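Long-range contacts in Uly1 (Catenovulum maritimum, PDB 7DRQ), which acts as an ulvan lyase of polysaccharide lyase family 24, probably cleaving the algal polysaccharide ulvan by beta-elimination on a calcium-containing beta-propeller: residues E99-W103 with D136-N140; F91-G97 with L124-M128; G292-A296 with F349-V353; L216-Q220 with I262-M266; A114-K118 with D211-F215. All coordinates share one frame; numbering follows the deposited sequence.

Contact 1 of 5, residues E99-W103 with D136-N140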
# COMPACT_ATOMS: atom_id res chain seq x y z
N GLU A 99 -3.88 -18.45 -1.52
CA GLU A 99 -4.40 -19.33 -0.47
C GLU A 99 -3.58 -20.61 -0.35
O GLU A 99 -4.12 -21.72 -0.31
CB GLU A 99 -5.89 -19.63 -0.70
CG GLU A 99 -6.77 -18.37 -0.65
CD GLU A 99 -8.22 -18.62 -1.05
OE1 GLU A 99 -8.99 -17.64 -1.14
OE2 GLU A 99 -8.57 -19.78 -1.29
N GLY A 100 -2.26 -20.46 -0.31
CA GLY A 100 -1.36 -21.58 -0.14
C GLY A 100 -0.87 -22.21 -1.42
O GLY A 100 0.11 -22.96 -1.39
N ARG A 101 -1.54 -21.93 -2.55
CA ARG A 101 -1.14 -22.47 -3.85
C ARG A 101 -0.02 -21.59 -4.36
O ARG A 101 -0.24 -20.61 -5.08
CB ARG A 101 -2.32 -22.49 -4.82
CG ARG A 101 -3.33 -23.59 -4.53
CD ARG A 101 -4.25 -23.24 -3.36
NE ARG A 101 -5.50 -24.01 -3.42
CZ ARG A 101 -6.43 -24.02 -2.47
NH1 ARG A 101 -6.26 -23.30 -1.37
NH2 ARG A 101 -7.53 -24.75 -2.62
N TRP A 102 1.21 -21.95 -3.98
CA TRP A 102 2.34 -21.06 -4.13
C TRP A 102 2.76 -20.87 -5.58
O TRP A 102 3.51 -19.94 -5.88
CB TRP A 102 3.53 -21.57 -3.31
CG TRP A 102 3.83 -23.03 -3.53
CD1 TRP A 102 3.41 -24.08 -2.76
CD2 TRP A 102 4.60 -23.60 -4.61
NE1 TRP A 102 3.88 -25.26 -3.29
CE2 TRP A 102 4.61 -24.99 -4.42
CE3 TRP A 102 5.28 -23.06 -5.70
CZ2 TRP A 102 5.28 -25.86 -5.29
CZ3 TRP A 102 5.94 -23.92 -6.57
CH2 TRP A 102 5.93 -25.31 -6.35
N TRP A 103 2.29 -21.73 -6.49
CA TRP A 103 2.55 -21.57 -7.92
C TRP A 103 1.57 -20.61 -8.60
O TRP A 103 1.66 -20.41 -9.82
CB TRP A 103 2.50 -22.94 -8.61
CG TRP A 103 1.18 -23.61 -8.37
CD1 TRP A 103 0.07 -23.52 -9.15
CD2 TRP A 103 0.82 -24.43 -7.25
NE1 TRP A 103 -0.96 -24.24 -8.60
CE2 TRP A 103 -0.53 -24.80 -7.43
CE3 TRP A 103 1.50 -24.88 -6.12
CZ2 TRP A 103 -1.21 -25.61 -6.51
CZ3 TRP A 103 0.82 -25.69 -5.20
CH2 TRP A 103 -0.52 -26.04 -5.41
N ASP A 136 -8.47 -22.46 4.06
CA ASP A 136 -8.28 -23.77 3.45
C ASP A 136 -7.15 -23.66 2.44
O ASP A 136 -7.33 -23.12 1.34
CB ASP A 136 -9.58 -24.25 2.79
CG ASP A 136 -9.43 -25.61 2.12
OD1 ASP A 136 -8.35 -26.24 2.23
OD2 ASP A 136 -10.40 -26.07 1.48
N THR A 137 -5.98 -24.17 2.80
CA THR A 137 -4.84 -24.07 1.89
C THR A 137 -4.81 -25.17 0.84
O THR A 137 -3.83 -25.26 0.10
CB THR A 137 -3.52 -24.10 2.67
OG1 THR A 137 -3.32 -25.41 3.22
CG2 THR A 137 -3.53 -23.06 3.79
N GLY A 138 -5.85 -26.00 0.77
CA GLY A 138 -5.88 -27.07 -0.21
C GLY A 138 -4.75 -28.05 -0.08
O GLY A 138 -4.28 -28.58 -1.09
N GLY A 139 -4.29 -28.31 1.15
CA GLY A 139 -3.20 -29.23 1.37
C GLY A 139 -1.82 -28.63 1.24
O GLY A 139 -0.84 -29.37 1.15
N ASN A 140 -1.70 -27.30 1.22
CA ASN A 140 -0.42 -26.62 1.07
C ASN A 140 -0.12 -25.87 2.36
O ASN A 140 -0.28 -24.65 2.44
CB ASN A 140 -0.44 -25.69 -0.13
CG ASN A 140 -0.72 -26.41 -1.43
OD1 ASN A 140 0.16 -27.06 -1.99
ND2 ASN A 140 -1.96 -26.31 -1.91
O HOH W 1 -9.28 -21.74 0.17
O HOH W 2 -10.12 -24.15 -0.84
O HOH W 3 2.57 -27.33 -1.10
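Gly100 and Thr137 bring two irregular loops of the beta-propeller together, their CA atoms 4.7 Å apart. Arg101 sits at the centre of an inverse gamma turn, while Asp136 OD1 closes an Asx turn by accepting from Gly138 N. The backbones also meet directly, in a CA-H...O contact of 3.3 Å from Thr137 CA to Glu99 O. The pairing illustrates how one guanidinium can splice loops that share no sheet. Bent at chi2 (78°), the Arg101 chain folds back so that NH1 donates to Asp136 O at 2.9 Å across the contact and to Glu99 O, also at 2.9 Å, within its own loop. Both acceptors lie near the guanidinium plane, and Gly138 lies against one face, its CA 3.7 Å from Arg101 NH2. Arg28 ties both Glu99 and Arg101, accepting from Arg101 NH2 through its carbonyl O and forming a salt bridge with Glu99 OE1. A water joins Glu99 OE2 to Asp136 O. At the other end, Asn140 ND2 donates to Thr137 O at 2.9 Å, nearly along the C=O axis, which fixes the rotation of the amide. Asn140 CB is pressed to 3.1 Å from Gly100 O. The amide oxygen then points at a ring edge: Asn140 OD1 lies 3.6 Å from Trp103 CZ3, and a water links it to Trp102 NE1.

Contact 2 of 5, residues F91-G97 with L124-M128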
# COMPACT_ATOMS: atom_id res chain seq x y z
N PHE A 91 14.93 -14.06 4.40
CA PHE A 91 14.07 -14.62 5.42
C PHE A 91 13.59 -16.01 5.02
O PHE A 91 13.46 -16.31 3.83
CB PHE A 91 12.86 -13.71 5.69
CG PHE A 91 13.19 -12.54 6.57
CD1 PHE A 91 13.75 -11.40 6.03
CD2 PHE A 91 12.98 -12.60 7.94
CE1 PHE A 91 14.09 -10.33 6.85
CE2 PHE A 91 13.31 -11.52 8.76
CZ PHE A 91 13.86 -10.39 8.22
N PRO A 92 13.35 -16.89 5.99
CA PRO A 92 12.94 -18.26 5.65
C PRO A 92 11.61 -18.34 4.92
O PRO A 92 11.42 -19.25 4.11
CB PRO A 92 12.87 -18.97 7.01
CG PRO A 92 13.75 -18.17 7.92
CD PRO A 92 13.73 -16.75 7.41
N HIS A 93 10.69 -17.42 5.19
CA HIS A 93 9.36 -17.52 4.60
C HIS A 93 9.40 -17.38 3.08
O HIS A 93 10.11 -16.54 2.54
CB HIS A 93 8.44 -16.45 5.15
CG HIS A 93 7.02 -16.59 4.68
ND1 HIS A 93 6.18 -17.56 5.16
CD2 HIS A 93 6.31 -15.90 3.76
CE1 HIS A 93 5.00 -17.45 4.57
NE2 HIS A 93 5.06 -16.45 3.71
N GLN A 94 8.57 -18.17 2.40
CA GLN A 94 8.43 -18.11 0.95
C GLN A 94 6.99 -17.75 0.61
O GLN A 94 6.06 -18.20 1.28
CB GLN A 94 8.79 -19.45 0.28
CG GLN A 94 10.22 -19.91 0.53
CD GLN A 94 10.39 -21.39 0.32
OE1 GLN A 94 10.04 -22.19 1.20
NE2 GLN A 94 10.89 -21.78 -0.84
N HIS A 95 6.82 -16.93 -0.44
CA HIS A 95 5.48 -16.55 -0.90
C HIS A 95 4.58 -17.77 -1.02
O HIS A 95 4.93 -18.74 -1.70
CB HIS A 95 5.62 -15.84 -2.26
CG HIS A 95 4.32 -15.38 -2.85
ND1 HIS A 95 3.37 -14.68 -2.13
CD2 HIS A 95 3.83 -15.50 -4.11
CE1 HIS A 95 2.35 -14.40 -2.92
NE2 HIS A 95 2.60 -14.89 -4.13
N THR A 96 3.42 -17.74 -0.35
CA THR A 96 2.51 -18.87 -0.36
C THR A 96 1.45 -18.76 -1.45
O THR A 96 0.58 -19.63 -1.54
CB THR A 96 1.86 -19.06 1.02
OG1 THR A 96 1.17 -17.87 1.42
CG2 THR A 96 2.93 -19.40 2.05
N GLY A 97 1.51 -17.73 -2.29
CA GLY A 97 0.67 -17.67 -3.46
C GLY A 97 -0.79 -17.42 -3.11
O GLY A 97 -1.12 -16.77 -2.11
N LEU A 124 8.37 -5.85 9.67
CA LEU A 124 7.98 -6.44 8.40
C LEU A 124 6.63 -7.13 8.54
O LEU A 124 6.42 -7.90 9.49
CB LEU A 124 9.01 -7.46 7.92
CG LEU A 124 10.40 -6.90 7.63
CD1 LEU A 124 11.41 -8.03 7.59
CD2 LEU A 124 10.37 -6.14 6.30
N LEU A 125 5.74 -6.89 7.58
CA LEU A 125 4.46 -7.58 7.49
C LEU A 125 4.32 -8.13 6.09
O LEU A 125 4.50 -7.40 5.12
CB LEU A 125 3.32 -6.61 7.80
CG LEU A 125 3.22 -6.23 9.28
CD1 LEU A 125 2.33 -5.02 9.44
CD2 LEU A 125 2.70 -7.39 10.13
N TYR A 126 3.99 -9.42 5.96
CA TYR A 126 4.06 -9.95 4.61
C TYR A 126 3.12 -11.12 4.37
O TYR A 126 2.74 -11.85 5.28
CB TYR A 126 5.49 -10.37 4.26
CG TYR A 126 6.26 -11.16 5.31
CD1 TYR A 126 6.18 -12.55 5.37
CD2 TYR A 126 7.14 -10.51 6.18
CE1 TYR A 126 6.93 -13.28 6.29
CE2 TYR A 126 7.90 -11.23 7.11
CZ TYR A 126 7.79 -12.61 7.16
OH TYR A 126 8.55 -13.31 8.08
N ASP A 127 2.79 -11.28 3.08
CA ASP A 127 2.19 -12.50 2.54
C ASP A 127 0.82 -12.77 3.15
O ASP A 127 0.52 -13.88 3.58
CB ASP A 127 3.11 -13.71 2.71
CG ASP A 127 2.90 -14.74 1.62
OD1 ASP A 127 2.32 -14.39 0.57
OD2 ASP A 127 3.31 -15.91 1.80
N MSE A 128 -0.01 -11.73 3.17
CA MSE A 128 -1.35 -11.78 3.78
C MSE A 128 -2.45 -11.33 2.83
O MSE A 128 -2.34 -10.27 2.20
CB MSE A 128 -1.38 -10.90 5.02
CG MSE A 128 -0.42 -11.34 6.10
SE MSE A 128 -0.78 -10.33 7.69
CE MSE A 128 0.67 -9.02 7.53
O HOH W 4 10.48 -15.65 7.71
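His95 and Asp127 mark the close end of two converging segments that run in roughly the same direction, 28° apart, their CA atoms 6.2 Å from each other against 10.6 Å for the CA atoms of Phe91 and Leu124 at the far end. This part of the beta-propeller is a worked example of a buried carboxylate satisfied from several sides. Asp127 OD2 takes the nearly straight bond from His93 NE2 (2.6 Å) on its anti lone pair and the backbone bond from Thr96 N (2.8 Å) on its syn lone pair. Its other oxygen, OD1, accepts from His95 ND1 at 2.9 Å, met from above the carboxylate plane, and also from Asn109 ND2. With CG of His93 anti to the backbone N (chi1 -175°), the imidazole extends across the gap and presents NE2 to the acid. Its far nitrogen, ND1, is hydrogen-bonded to Lys185, a residue of a calcium site. Tyr126 and His93 lie side by side, pointing opposite ways, with Tyr126 CE1 3.7 Å from His93 CG and the two planes tilted by 41°. A water bridges Tyr126 OH, itself bonded to Ser151, to His93 N. Toward the Phe91 end the chemistry turns apolar, Leu124 CD1 resting 3.5 Å from Phe91 CZ. The chain turns a corner at Pro92, between strands 86-91 and 93-94; Phe91 and His93 pack on Val74 of strand 73-80, whereas strand 122-126 pairs with 111-115 and 150-152, and the contact thus bridges two successive sheets.

Contact 3 of 5, residues G292-A296 with F349-V353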
# COMPACT_ATOMS: atom_id res chain seq x y z
N GLY A 292 -18.86 6.93 -4.41
CA GLY A 292 -18.53 8.00 -3.51
C GLY A 292 -17.05 8.32 -3.43
O GLY A 292 -16.21 7.62 -4.02
N MSE A 293 -16.72 9.37 -2.71
CA MSE A 293 -15.34 9.73 -2.41
C MSE A 293 -15.36 10.40 -1.03
O MSE A 293 -16.18 11.29 -0.78
CB MSE A 293 -14.77 10.64 -3.49
CG MSE A 293 -13.31 10.97 -3.30
SE MSE A 293 -12.69 12.00 -4.88
CE MSE A 293 -12.74 10.62 -6.23
N PHE A 294 -14.47 9.98 -0.15
CA PHE A 294 -14.59 10.33 1.26
C PHE A 294 -13.23 10.70 1.84
O PHE A 294 -12.19 10.24 1.37
CB PHE A 294 -15.20 9.16 2.05
CG PHE A 294 -16.49 8.65 1.47
CD1 PHE A 294 -17.71 9.19 1.85
CD2 PHE A 294 -16.49 7.64 0.51
CE1 PHE A 294 -18.91 8.73 1.29
CE2 PHE A 294 -17.67 7.18 -0.05
CZ PHE A 294 -18.88 7.72 0.35
N TYR A 295 -13.26 11.52 2.90
CA TYR A 295 -12.02 12.01 3.50
C TYR A 295 -12.31 12.43 4.93
O TYR A 295 -13.36 13.03 5.21
CB TYR A 295 -11.45 13.18 2.70
CG TYR A 295 -10.44 14.06 3.42
CD1 TYR A 295 -9.11 13.66 3.55
CD2 TYR A 295 -10.79 15.31 3.91
CE1 TYR A 295 -8.17 14.48 4.16
CE2 TYR A 295 -9.87 16.13 4.55
CZ TYR A 295 -8.56 15.71 4.67
OH TYR A 295 -7.64 16.52 5.27
N ALA A 296 -11.39 12.12 5.83
CA ALA A 296 -11.48 12.61 7.20
C ALA A 296 -10.07 12.75 7.75
O ALA A 296 -9.13 12.13 7.25
CB ALA A 296 -12.31 11.66 8.09
N PHE A 349 -7.77 5.73 -7.22
CA PHE A 349 -8.09 6.72 -6.20
C PHE A 349 -6.86 7.04 -5.37
O PHE A 349 -6.12 6.13 -4.97
CB PHE A 349 -9.21 6.24 -5.28
CG PHE A 349 -9.43 7.14 -4.12
CD1 PHE A 349 -10.07 8.36 -4.29
CD2 PHE A 349 -8.94 6.82 -2.85
CE1 PHE A 349 -10.27 9.22 -3.21
CE2 PHE A 349 -9.12 7.69 -1.78
CZ PHE A 349 -9.79 8.88 -1.95
N ASP A 350 -6.64 8.32 -5.12
CA ASP A 350 -5.56 8.72 -4.22
C ASP A 350 -5.87 10.13 -3.71
O ASP A 350 -6.76 10.81 -4.22
CB ASP A 350 -4.20 8.66 -4.91
CG ASP A 350 -3.05 8.56 -3.92
OD1 ASP A 350 -3.30 8.29 -2.73
OD2 ASP A 350 -1.89 8.76 -4.34
N TRP A 351 -5.10 10.55 -2.71
CA TRP A 351 -5.31 11.85 -2.08
C TRP A 351 -4.01 12.27 -1.40
O TRP A 351 -3.13 11.46 -1.13
CB TRP A 351 -6.45 11.79 -1.05
CG TRP A 351 -6.12 10.88 0.06
CD1 TRP A 351 -6.26 9.53 0.09
CD2 TRP A 351 -5.52 11.25 1.30
NE1 TRP A 351 -5.80 9.03 1.29
CE2 TRP A 351 -5.34 10.07 2.05
CE3 TRP A 351 -5.11 12.47 1.86
CZ2 TRP A 351 -4.78 10.07 3.33
CZ3 TRP A 351 -4.55 12.48 3.13
CH2 TRP A 351 -4.39 11.28 3.85
N THR A 352 -3.92 13.56 -1.10
CA THR A 352 -2.83 14.07 -0.28
C THR A 352 -3.27 15.41 0.30
O THR A 352 -4.28 15.98 -0.11
CB THR A 352 -1.53 14.21 -1.09
OG1 THR A 352 -0.45 14.55 -0.22
CG2 THR A 352 -1.68 15.31 -2.14
N VAL A 353 -2.53 15.87 1.31
CA VAL A 353 -2.66 17.22 1.84
C VAL A 353 -1.27 17.81 1.89
O VAL A 353 -0.36 17.19 2.45
CB VAL A 353 -3.32 17.25 3.24
CG1 VAL A 353 -3.46 18.70 3.73
CG2 VAL A 353 -4.68 16.55 3.22
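Tyr295 OH is hydrogen-bonded to Arg274 NH1 and rests 3.6 Å from Val353 CG2, where two successive blades of the beta-propeller face each other. The touching parts, 293-295 and 349-353, run 29° apart and belong to different sheets; Tyr295 CA and Trp351 CA are 8.7 Å apart, too far for main-chain pairing. Side chains alone span the gap between these two sheets. The first torsion of Tyr295 turns its ring away from its own amide nitrogen and carries the phenol across to the neighbouring blade. There its edge is directed at the face of the Trp351 six-membered ring in an offset edge-to-face pair, centroids 6.0 Å apart and planes at 60°. The indole is itself held in position: Trp351 NE1 is hydrogen-bonded to Lys265 O, and Lys267 makes a cation-pi contact with the ring. Lys267 NZ also forms a salt bridge with Asp350 OD1, so one lysine braces two successive residues of the strand. At the other end of the interface stands Met293, built as selenomethionine, beside Phe349. Its CG approaches Phe349 CE1 to 3.5 Å, and SE lies at the ring edge, 5.4 Å from the Phe349 centroid, in a Met-aromatic contact. A bend at chi3 (-69°) turns the terminal methyl back along that ring, leaving Met293 CE 4.0 Å from Phe349 CD1.

Contact 4 of 5, residues L216-Q220 with I262-M266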
# COMPACT_ATOMS: atom_id res chain seq x y z
N LEU A 216 0.55 1.72 11.91
CA LEU A 216 0.23 0.75 10.87
C LEU A 216 -1.27 0.75 10.64
O LEU A 216 -2.03 0.87 11.59
CB LEU A 216 0.69 -0.65 11.26
CG LEU A 216 0.04 -1.73 10.41
CD1 LEU A 216 0.76 -1.88 9.02
CD2 LEU A 216 -0.05 -3.03 11.14
N HIS A 217 -1.70 0.65 9.38
CA HIS A 217 -3.10 0.35 9.13
C HIS A 217 -3.24 -0.79 8.14
O HIS A 217 -2.38 -1.03 7.30
CB HIS A 217 -3.92 1.59 8.68
CG HIS A 217 -3.68 2.03 7.26
ND1 HIS A 217 -2.45 2.42 6.79
CD2 HIS A 217 -4.55 2.22 6.24
CE1 HIS A 217 -2.55 2.80 5.53
NE2 HIS A 217 -3.82 2.69 5.17
N MSE A 218 -4.35 -1.53 8.28
CA MSE A 218 -4.68 -2.65 7.42
C MSE A 218 -6.19 -2.66 7.21
O MSE A 218 -6.94 -2.00 7.95
CB MSE A 218 -4.21 -3.99 8.00
CG MSE A 218 -2.70 -4.08 8.24
SE MSE A 218 -2.11 -5.88 8.72
CE MSE A 218 -2.33 -6.71 6.99
N ARG A 219 -6.63 -3.40 6.22
CA ARG A 219 -8.05 -3.60 5.98
C ARG A 219 -8.45 -4.93 6.60
O ARG A 219 -7.72 -5.92 6.48
CB ARG A 219 -8.37 -3.60 4.49
CG ARG A 219 -8.17 -2.26 3.83
CD ARG A 219 -8.62 -2.27 2.38
NE ARG A 219 -7.95 -1.21 1.63
CZ ARG A 219 -8.03 -1.07 0.31
NH1 ARG A 219 -8.75 -1.92 -0.41
NH2 ARG A 219 -7.40 -0.06 -0.28
N GLN A 220 -9.57 -4.94 7.30
CA GLN A 220 -10.07 -6.16 7.92
C GLN A 220 -11.43 -6.50 7.34
O GLN A 220 -12.28 -5.62 7.19
CB GLN A 220 -10.17 -6.03 9.43
CG GLN A 220 -10.37 -7.39 10.11
CD GLN A 220 -10.31 -7.31 11.62
OE1 GLN A 220 -10.70 -6.32 12.22
NE2 GLN A 220 -9.81 -8.38 12.24
N ILE A 262 -14.42 -0.70 2.57
CA ILE A 262 -13.72 0.57 2.49
C ILE A 262 -12.46 0.40 1.64
O ILE A 262 -11.69 -0.54 1.86
CB ILE A 262 -13.41 1.12 3.89
CG1 ILE A 262 -12.61 2.43 3.82
CG2 ILE A 262 -12.70 0.06 4.76
CD1 ILE A 262 -12.62 3.19 5.15
N TYR A 263 -12.29 1.28 0.66
CA TYR A 263 -11.22 1.19 -0.34
C TYR A 263 -10.46 2.50 -0.29
O TYR A 263 -10.88 3.49 -0.89
CB TYR A 263 -11.79 0.91 -1.74
CG TYR A 263 -12.30 -0.50 -1.87
CD1 TYR A 263 -13.53 -0.87 -1.32
CD2 TYR A 263 -11.55 -1.47 -2.51
CE1 TYR A 263 -13.99 -2.17 -1.42
CE2 TYR A 263 -12.00 -2.77 -2.62
CZ TYR A 263 -13.22 -3.11 -2.07
OH TYR A 263 -13.67 -4.40 -2.16
N GLY A 264 -9.35 2.52 0.43
CA GLY A 264 -8.60 3.76 0.57
C GLY A 264 -7.35 3.53 1.39
O GLY A 264 -6.91 2.40 1.60
N LYS A 265 -6.77 4.64 1.84
CA LYS A 265 -5.50 4.56 2.54
C LYS A 265 -5.41 5.69 3.55
O LYS A 265 -5.81 6.82 3.26
CB LYS A 265 -4.33 4.64 1.55
CG LYS A 265 -2.99 4.26 2.18
CD LYS A 265 -1.95 3.94 1.11
CE LYS A 265 -2.47 2.94 0.10
NZ LYS A 265 -1.40 2.62 -0.89
N MSE A 266 -4.90 5.36 4.73
CA MSE A 266 -4.54 6.36 5.72
C MSE A 266 -3.12 6.81 5.44
O MSE A 266 -2.28 6.02 5.00
CB MSE A 266 -4.63 5.79 7.15
CG MSE A 266 -5.97 5.23 7.49
SE MSE A 266 -5.97 4.62 9.37
CE MSE A 266 -4.91 5.91 10.13
O HOH W 5 -6.45 0.32 3.23
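His217 and Met266 overlap side by side between segments 216-220 and 262-266, which run antiparallel at 166°, their axes 7.9 Å apart at closest; the segments lie on strands 214-220 and 261-269 of adjacent propeller blades. The histidine shows how a less common rotamer can serve packing: chi1 of 75° stands the imidazole where one face meets Met266. Over that face sits Met266 CB, 3.7 Å from the centroid, in a CH-pi contact close to the ring normal. Met266, built as selenomethionine, continues the overlap toward the His217 backbone, SE reaching 3.7 Å from His217 CB. Lys265 crosses at the ring edge instead, its CG 3.5 Å from His217 NE2. The other ring nitrogen, ND1, is bonded to Thr205 O, which fixes the turn of the imidazole. Arg219 solves the same gap by length. Extended from CG to NE, it lays one guanidinium face over the backbone of 262-264 and donates from NH2 to Gly264 O at 3.1 Å, somewhat out of the guanidinium plane. A water makes a second link, accepting from Arg219 NE at 2.7 Å and donating to Gly264 O. NH1 approaches Tyr263 CD2 at 3.5 Å, ring and guanidinium planes 67° apart. Around the pair, Met266 packs on Phe207 of strand 201-208 and Val228 of strand 225-234 on one blade, and on Ile273 and Ile275 of strand 272-280 on its own.

Contact 5 of 5, residues A114-K118 with D211-F215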
# COMPACT_ATOMS: atom_id res chain seq x y z
N ALA A 114 8.83 -1.04 7.82
CA ALA A 114 8.93 0.23 8.52
C ALA A 114 10.09 0.21 9.50
O ALA A 114 10.46 -0.85 10.02
CB ALA A 114 7.64 0.57 9.28
N ILE A 115 10.64 1.39 9.76
CA ILE A 115 11.61 1.62 10.83
C ILE A 115 10.94 2.49 11.89
O ILE A 115 10.28 3.47 11.56
CB ILE A 115 12.88 2.31 10.29
CG1 ILE A 115 13.42 1.58 9.05
CG2 ILE A 115 13.94 2.42 11.38
CD1 ILE A 115 13.84 0.17 9.31
N SER A 116 11.10 2.12 13.17
CA SER A 116 10.77 3.07 14.24
C SER A 116 11.91 4.07 14.39
O SER A 116 13.03 3.67 14.70
CB SER A 116 10.57 2.37 15.58
OG SER A 116 10.46 3.37 16.61
N PRO A 117 11.66 5.36 14.22
CA PRO A 117 12.73 6.34 14.44
C PRO A 117 13.08 6.49 15.92
O PRO A 117 14.08 7.15 16.23
CB PRO A 117 12.16 7.64 13.86
CG PRO A 117 10.95 7.21 13.05
CD PRO A 117 10.42 6.00 13.76
N LYS A 118 12.30 5.89 16.82
CA LYS A 118 12.59 5.99 18.24
C LYS A 118 13.62 4.96 18.68
O LYS A 118 14.71 5.32 19.13
CB LYS A 118 11.30 5.86 19.05
CG LYS A 118 10.44 7.12 18.95
CD LYS A 118 9.04 6.89 19.50
CE LYS A 118 8.33 8.21 19.74
NZ LYS A 118 9.23 9.36 19.47
N ASP A 211 7.24 13.65 14.83
CA ASP A 211 7.99 13.35 16.04
C ASP A 211 8.51 11.92 16.09
O ASP A 211 9.07 11.52 17.13
CB ASP A 211 7.12 13.63 17.26
CG ASP A 211 6.89 15.10 17.48
OD1 ASP A 211 7.50 15.91 16.75
OD2 ASP A 211 6.09 15.45 18.38
N GLY A 212 8.33 11.14 15.03
CA GLY A 212 8.90 9.81 14.99
C GLY A 212 8.03 8.70 15.54
O GLY A 212 8.55 7.60 15.79
N ASP A 213 6.74 8.93 15.74
CA ASP A 213 5.84 7.83 16.06
C ASP A 213 5.57 7.01 14.82
O ASP A 213 5.55 7.52 13.70
CB ASP A 213 4.53 8.35 16.64
CG ASP A 213 4.59 8.53 18.15
OD1 ASP A 213 5.15 7.64 18.84
OD2 ASP A 213 4.11 9.57 18.64
N LEU A 214 5.40 5.71 15.02
CA LEU A 214 5.21 4.76 13.93
C LEU A 214 3.83 4.13 14.07
O LEU A 214 3.44 3.70 15.16
CB LEU A 214 6.28 3.67 13.95
CG LEU A 214 6.09 2.51 12.98
CD1 LEU A 214 6.10 2.99 11.53
CD2 LEU A 214 7.20 1.47 13.20
N PHE A 215 3.10 4.08 12.96
CA PHE A 215 1.74 3.55 12.94
C PHE A 215 1.59 2.53 11.82
O PHE A 215 2.38 2.51 10.87
CB PHE A 215 0.69 4.64 12.73
CG PHE A 215 0.75 5.76 13.73
CD1 PHE A 215 1.60 6.83 13.55
CD2 PHE A 215 -0.10 5.75 14.84
CE1 PHE A 215 1.64 7.87 14.47
CE2 PHE A 215 -0.07 6.79 15.75
CZ PHE A 215 0.80 7.84 15.58
O HOH W 6 8.29 4.97 16.76
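An ST turn after strand 111-115 meets the turn leading into strand 214-220, joining successive blades of the propeller through Ser116-Lys118 and Asp211-Asp213. Gly212 O is the polar focus: Pro117 CD lies 3.2 Å from it, and a water donates to it while also bonded to Ser116 OG at 2.7 Å. That hydroxyl closes the ST turn by accepting from Lys118 N, so the water ties one turn to the other. Gly212 comes close enough to Pro117 for their CA atoms to lie 5.2 Å apart. Lys118 then reaches along the turn, NZ donating to Asp211 O at 3.2 Å. Its CE passes 3.4 Å from Asp213 OD1, but NZ stays 4.5 Å from that oxygen, beyond a salt bridge. Toward the strands the contact becomes apolar. A chi1 of 172° extends the two methyls of Leu214 to the neighbouring blade, and CD1 meets Ala114 CB at 3.6 Å. Leu214 also packs on His123 of strand 122-126, on Phe206 and Thr208 of strand 201-208 and on Tyr233 of strand 225-234, while Ala114 touches Phe206, wedging the leucine between the two sheets.

How the contacts relate
All five contacts join parts of the propeller that lie apart in sequence, yet their chemistry changes with place. Contacts 2 and 3 are buried, the former built round a carboxylate linked through His93 to Lys185 of a calcium site, the latter almost wholly aromatic and apolar on the opposite side of the chain's centre. Contacts 1, 4 and 5 are partly buried and draw on waters and arginine or lysine donors to backbone oxygens. Contacts 4 and 5 use strand 214-220, and contacts 3 and 4 meet at Trp351 and Lys265. Contact 2 touches contact 4 through Leu125 and Leu216, and contact 1 through His95 and Trp102. Contact 4 lies nearest the chain's centre, contact 1 farthest out.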